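Local coordinates for MoaF-like domain-containing protein (Burkholderia vietnamiensis, PDB 5HAL) that is of unknown function but, as a MoaF-like barrel of the calycin clan, may bind a small ligand, its assignment as a beta-lactamase being only putative, at residues 21-33 and 103-115. Residues are numbered along the deposited sequence; the frame is centred on the assembly and turned at random. Where two conformers were deposited one is given.
Sequences KTFEVRYDGLTAL and LDFHRLDGSLRAV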
loop_
_atom_site.group_PDB
_atom_site.type_symbol
_atom_site.label_atom_id
_atom_site.label_comp_id
_atom_site.label_asym_id
_atom_site.label_seq_id
_atom_site.Cartn_x
_atom_site.Cartn_y
_atom_site.Cartn_z
ATOM N N LYS A 21 -1.028 -4.067 -11.759
ATOM C CA LYS A 21 -1.949 -2.941 -11.720
ATOM C C LYS A 21 -1.452 -1.895 -10.735
ATOM O O LYS A 21 -0.680 -2.194 -9.823
ATOM C CB LYS A 21 -3.366 -3.395 -11.313
ATOM C CG LYS A 21 -4.015 -4.336 -12.344
ATOM C CD LYS A 21 -5.220 -5.039 -11.734
ATOM C CE LYS A 21 -5.713 -6.153 -12.641
ATOM N NZ LYS A 21 -6.679 -7.022 -11.918
ATOM N N THR A 22 -1.928 -0.662 -10.912
ATOM C CA THR A 22 -1.557 0.463 -10.063
ATOM C C THR A 22 -2.810 1.084 -9.461
ATOM O O THR A 22 -3.843 1.191 -10.126
ATOM C CB THR A 22 -0.755 1.507 -10.856
ATOM O OG1 THR A 22 0.463 0.909 -11.310
ATOM C CG2 THR A 22 -0.414 2.732 -9.991
ATOM N N PHE A 23 -2.714 1.482 -8.193
ATOM C CA PHE A 23 -3.836 2.029 -7.442
ATOM C C PHE A 23 -3.416 3.326 -6.776
ATOM O O PHE A 23 -2.294 3.440 -6.278
ATOM C CB PHE A 23 -4.341 1.000 -6.400
ATOM C CG PHE A 23 -4.727 -0.293 -7.029
ATOM C CD1 PHE A 23 -6.029 -0.494 -7.473
ATOM C CD2 PHE A 23 -3.760 -1.262 -7.298
ATOM C CE1 PHE A 23 -6.380 -1.665 -8.124
ATOM C CE2 PHE A 23 -4.098 -2.438 -7.948
ATOM C CZ PHE A 23 -5.415 -2.644 -8.362
ATOM N N GLU A 24 -4.312 4.306 -6.778
ATOM C CA GLU A 24 -4.109 5.523 -6.010
ATOM C C GLU A 24 -4.834 5.420 -4.673
ATOM O O GLU A 24 -6.036 5.130 -4.630
ATOM C CB GLU A 24 -4.600 6.747 -6.775
ATOM C CG GLU A 24 -4.363 8.027 -6.009
ATOM C CD GLU A 24 -4.747 9.256 -6.811
ATOM O OE1 GLU A 24 -5.962 9.518 -6.955
ATOM O OE2 GLU A 24 -3.830 9.948 -7.304
ATOM N N VAL A 25 -4.107 5.665 -3.585
ATOM C CA VAL A 25 -4.683 5.696 -2.249
ATOM C C VAL A 25 -4.643 7.134 -1.751
ATOM O O VAL A 25 -3.616 7.810 -1.876
ATOM C CB VAL A 25 -3.953 4.734 -1.289
ATOM C CG1 VAL A 25 -4.353 3.291 -1.598
ATOM C CG2 VAL A 25 -2.418 4.885 -1.378
ATOM N N ARG A 26 -5.763 7.607 -1.209
ATOM C CA ARG A 26 -5.877 8.976 -0.719
ATOM C C ARG A 26 -6.321 8.948 0.738
ATOM O O ARG A 26 -7.378 8.400 1.059
ATOM C CB ARG A 26 -6.861 9.794 -1.565
ATOM C CG ARG A 26 -6.643 9.699 -3.075
ATOM C CD ARG A 26 -7.473 10.743 -3.838
ATOM N NE ARG A 26 -6.914 12.083 -3.654
ATOM C CZ ARG A 26 -6.254 12.764 -4.588
ATOM N NH1 ARG A 26 -5.765 13.965 -4.305
ATOM N NH2 ARG A 26 -6.089 12.254 -5.805
ATOM N N TYR A 27 -5.515 9.544 1.611
ATOM C CA TYR A 27 -5.810 9.645 3.030
ATOM C C TYR A 27 -5.691 11.104 3.443
ATOM O O TYR A 27 -5.196 11.946 2.692
ATOM C CB TYR A 27 -4.856 8.790 3.877
ATOM C CG TYR A 27 -4.491 7.432 3.312
ATOM C CD1 TYR A 27 -5.273 6.310 3.568
ATOM C CD2 TYR A 27 -3.347 7.265 2.551
ATOM C CE1 TYR A 27 -4.923 5.062 3.065
ATOM C CE2 TYR A 27 -2.998 6.028 2.045
ATOM C CZ TYR A 27 -3.792 4.931 2.306
ATOM O OH TYR A 27 -3.443 3.707 1.793
ATOM N N ASP A 28 -6.146 11.413 4.648
ATOM C CA ASP A 28 -5.916 12.751 5.166
ATOM C C ASP A 28 -4.415 13.035 5.208
ATOM O O ASP A 28 -3.658 12.352 5.906
ATOM C CB ASP A 28 -6.539 12.894 6.550
ATOM C CG ASP A 28 -6.495 14.312 7.055
ATOM O OD1 ASP A 28 -6.529 15.246 6.226
ATOM O OD2 ASP A 28 -6.420 14.498 8.284
ATOM N N GLY A 29 -3.980 14.012 4.416
ATOM C CA GLY A 29 -2.593 14.426 4.406
ATOM C C GLY A 29 -1.643 13.547 3.625
ATOM O O GLY A 29 -0.426 13.735 3.734
ATOM N N LEU A 30 -2.145 12.602 2.833
ATOM C CA LEU A 30 -1.259 11.694 2.115
ATOM C C LEU A 30 -1.981 11.119 0.904
ATOM O O LEU A 30 -3.081 10.574 1.033
ATOM C CB LEU A 30 -0.774 10.564 3.039
ATOM C CG LEU A 30 -0.007 9.417 2.379
ATOM C CD1 LEU A 30 1.179 9.955 1.643
ATOM C CD2 LEU A 30 0.429 8.388 3.420
ATOM N N THR A 31 -1.362 11.255 -0.266
ATOM C CA THR A 31 -1.792 10.577 -1.482
ATOM C C THR A 31 -0.607 9.810 -2.039
ATOM O O THR A 31 0.511 10.330 -2.084
ATOM C CB THR A 31 -2.315 11.553 -2.535
ATOM O OG1 THR A 31 -3.444 12.257 -2.014
ATOM C CG2 THR A 31 -2.732 10.808 -3.806
ATOM N N ALA A 32 -0.847 8.568 -2.448
ATOM C CA ALA A 32 0.230 7.745 -2.972
ATOM C C ALA A 32 -0.302 6.841 -4.072
ATOM O O ALA A 32 -1.504 6.571 -4.167
ATOM C CB ALA A 32 0.886 6.903 -1.873
ATOM N N LEU A 33 0.619 6.385 -4.908
ATOM C CA LEU A 33 0.359 5.355 -5.899
ATOM C C LEU A 33 1.020 4.073 -5.412
ATOM O O LEU A 33 2.173 4.107 -4.971
ATOM C CB LEU A 33 0.909 5.766 -7.273
ATOM C CG LEU A 33 0.314 6.997 -7.955
ATOM C CD1 LEU A 33 1.152 7.425 -9.176
ATOM C CD2 LEU A 33 -1.094 6.686 -8.412
ATOM N N LEU A 103 9.414 4.899 15.302
ATOM C CA LEU A 103 8.413 4.183 16.103
ATOM C C LEU A 103 7.161 5.016 16.358
ATOM O O LEU A 103 6.289 4.577 17.143
ATOM C CB LEU A 103 8.972 3.680 17.444
ATOM C CG LEU A 103 9.995 2.538 17.362
ATOM C CD1 LEU A 103 10.564 2.252 18.723
ATOM C CD2 LEU A 103 9.312 1.307 16.831
ATOM N N ASP A 104 7.024 6.193 15.742
ATOM C CA ASP A 104 5.711 6.826 15.655
ATOM C C ASP A 104 4.748 5.907 14.911
ATOM O O ASP A 104 5.075 5.366 13.854
ATOM C CB ASP A 104 5.803 8.174 14.939
ATOM C CG ASP A 104 6.682 9.164 15.674
ATOM O OD1 ASP A 104 6.461 9.397 16.876
ATOM O OD2 ASP A 104 7.618 9.692 15.053
ATOM N N PHE A 105 3.556 5.743 15.462
ATOM C CA PHE A 105 2.552 4.827 14.944
ATOM C C PHE A 105 1.429 5.664 14.364
ATOM O O PHE A 105 0.854 6.501 15.066
ATOM C CB PHE A 105 2.041 3.909 16.059
ATOM C CG PHE A 105 1.191 2.759 15.579
ATOM C CD1 PHE A 105 1.510 2.073 14.413
ATOM C CD2 PHE A 105 0.085 2.343 16.326
ATOM C CE1 PHE A 105 0.741 0.994 13.984
ATOM C CE2 PHE A 105 -0.690 1.265 15.914
ATOM C CZ PHE A 105 -0.367 0.588 14.744
ATOM N N HIS A 106 1.120 5.443 13.089
ATOM C CA HIS A 106 0.148 6.250 12.368
ATOM C C HIS A 106 -0.943 5.363 11.792
ATOM O O HIS A 106 -0.653 4.352 11.145
ATOM C CB HIS A 106 0.821 7.042 11.241
ATOM C CG HIS A 106 1.824 8.035 11.731
ATOM N ND1 HIS A 106 3.163 7.953 11.424
ATOM C CD2 HIS A 106 1.687 9.112 12.543
ATOM C CE1 HIS A 106 3.805 8.950 12.008
ATOM N NE2 HIS A 106 2.932 9.663 12.699
ATOM N N ARG A 107 -2.188 5.744 12.030
ATOM C CA ARG A 107 -3.342 5.074 11.458
ATOM C C ARG A 107 -4.014 6.029 10.494
ATOM O O ARG A 107 -4.264 7.188 10.839
ATOM C CB ARG A 107 -4.334 4.654 12.544
ATOM C CG ARG A 107 -3.729 3.814 13.634
ATOM C CD ARG A 107 -4.399 4.181 14.918
ATOM N NE ARG A 107 -4.575 3.055 15.812
ATOM C CZ ARG A 107 -3.884 2.888 16.929
ATOM N NH1 ARG A 107 -2.960 3.776 17.277
ATOM N NH2 ARG A 107 -4.131 1.839 17.700
ATOM N N LEU A 108 -4.286 5.550 9.287
ATOM C CA LEU A 108 -4.979 6.342 8.285
ATOM C C LEU A 108 -5.978 5.443 7.584
ATOM O O LEU A 108 -5.773 4.234 7.475
ATOM C CB LEU A 108 -4.013 6.937 7.247
ATOM C CG LEU A 108 -3.013 8.018 7.652
ATOM C CD1 LEU A 108 -2.071 8.299 6.489
ATOM C CD2 LEU A 108 -3.747 9.291 8.075
ATOM N N ASP A 109 -7.065 6.028 7.111
ATOM C CA ASP A 109 -7.940 5.270 6.239
ATOM C C ASP A 109 -8.464 6.195 5.152
ATOM O O ASP A 109 -8.715 7.376 5.401
ATOM C CB ASP A 109 -9.065 4.607 7.032
ATOM C CG ASP A 109 -10.219 5.504 7.221
ATOM O OD1 ASP A 109 -10.093 6.442 8.032
ATOM O OD2 ASP A 109 -11.250 5.274 6.554
ATOM N N GLY A 110 -8.579 5.671 3.942
ATOM C CA GLY A 110 -9.043 6.482 2.843
ATOM C C GLY A 110 -9.552 5.664 1.690
ATOM O O GLY A 110 -9.978 4.520 1.853
ATOM N N SER A 111 -9.518 6.279 0.514
ATOM C CA SER A 111 -10.026 5.682 -0.702
ATOM C C SER A 111 -8.919 4.930 -1.430
ATOM O O SER A 111 -7.728 5.166 -1.220
ATOM C CB SER A 111 -10.604 6.755 -1.618
ATOM O OG SER A 111 -9.593 7.687 -1.948
ATOM N N LEU A 112 -9.345 4.023 -2.303
ATOM C CA LEU A 112 -8.446 3.243 -3.143
ATOM C C LEU A 112 -9.105 3.091 -4.503
ATOM O O LEU A 112 -10.255 2.659 -4.590
ATOM C CB LEU A 112 -8.151 1.868 -2.528
ATOM C CG LEU A 112 -7.299 0.887 -3.345
ATOM C CD1 LEU A 112 -6.487 -0.024 -2.429
ATOM C CD2 LEU A 112 -8.147 0.052 -4.295
ATOM N N ARG A 113 -8.389 3.460 -5.567
ATOM C CA ARG A 113 -8.983 3.329 -6.894
ATOM C C ARG A 113 -7.921 2.980 -7.934
ATOM O O ARG A 113 -6.770 3.419 -7.851
ATOM C CB ARG A 113 -9.733 4.599 -7.314
ATOM C CG ARG A 113 -8.839 5.773 -7.594
ATOM C CD ARG A 113 -9.528 6.827 -8.457
ATOM N NE ARG A 113 -8.544 7.769 -8.986
ATOM C CZ ARG A 113 -8.086 7.758 -10.235
ATOM N NH1 ARG A 113 -8.541 6.870 -11.113
ATOM N NH2 ARG A 113 -7.179 8.650 -10.611
ATOM N N ALA A 114 -8.336 2.181 -8.915
ATOM C CA ALA A 114 -7.464 1.775 -10.013
ATOM C C ALA A 114 -7.069 2.968 -10.876
ATOM O O ALA A 114 -7.902 3.807 -11.214
ATOM C CB ALA A 114 -8.166 0.728 -10.880
ATOM N N VAL A 115 -5.786 3.034 -11.228
ATOM C CA VAL A 115 -5.242 4.084 -12.098
ATOM C C VAL A 115 -5.192 3.607 -13.549
ATOM O O VAL A 115 -4.876 2.444 -13.795
ATOM C CB VAL A 115 -3.827 4.513 -11.642
ATOM C CG1 VAL A 115 -3.239 5.558 -12.593
ATOM C CG2 VAL A 115 -3.861 5.032 -10.227
ATOM O OXT VAL A 115 -5.442 4.352 -14.502
HETATM O O HOH W 1 -8.150 6.740 -4.149
HETATM O O HOH W 2 -7.953 8.415 -6.107
HETATM O O HOH W 3 -6.993 9.339 6.547
#
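E24 and R26 pair with R113 and S111 along the antiparallel seam that closes an eight-stranded calycin-type barrel, where the first strand, 22-27, meets the last, 105-114. Closure rests on backbone bonds: E24 and R113 exchange two, E24 N to R113 O at 2.8 Å, and R26 and S111 exchange two more. V115 N adds a bond to T22 O at 2.9 Å.

The two faces of the seam differ sharply. On the outer one, the extended side chain of E24, with CG anti to the backbone N (chi1 -178°), runs alongside R113. OE1 lies at the guanidinium edge, 3.7 Å from R113 NE in a long salt bridge, with the two flat groups turned 84° apart. R26 bends at chi3 (73°) to bring NH2 within 3.0 Å of E24 OE1, from above the carboxylate plane. OE1 thus faces both arginines, R26 closely and R113 only at long range. A water spans E24 O and S111 OG. Toward the barrel interior, F23 CD1 packs 3.9 Å from L112 CD2, while V25 lies beside L112. At the other end, the Y27 ring turns its edge to G110 N (CD1 at 3.4 Å), and the L108 side chain crosses that of Y27 at about a right angle, L108 CD1 lying 3.8 Å from Y27 CB. Another water joins D28 N to D109 O there.

Y27 OH reaches across to S94 on strand 93-99, which flanks 105-114, and an ethanediol lies near its side chain. F23 stacks edge-to-face with F89, while strand 30-36 borders 22-27 on its other side, joined to it by the type II turn from Y27 to L30.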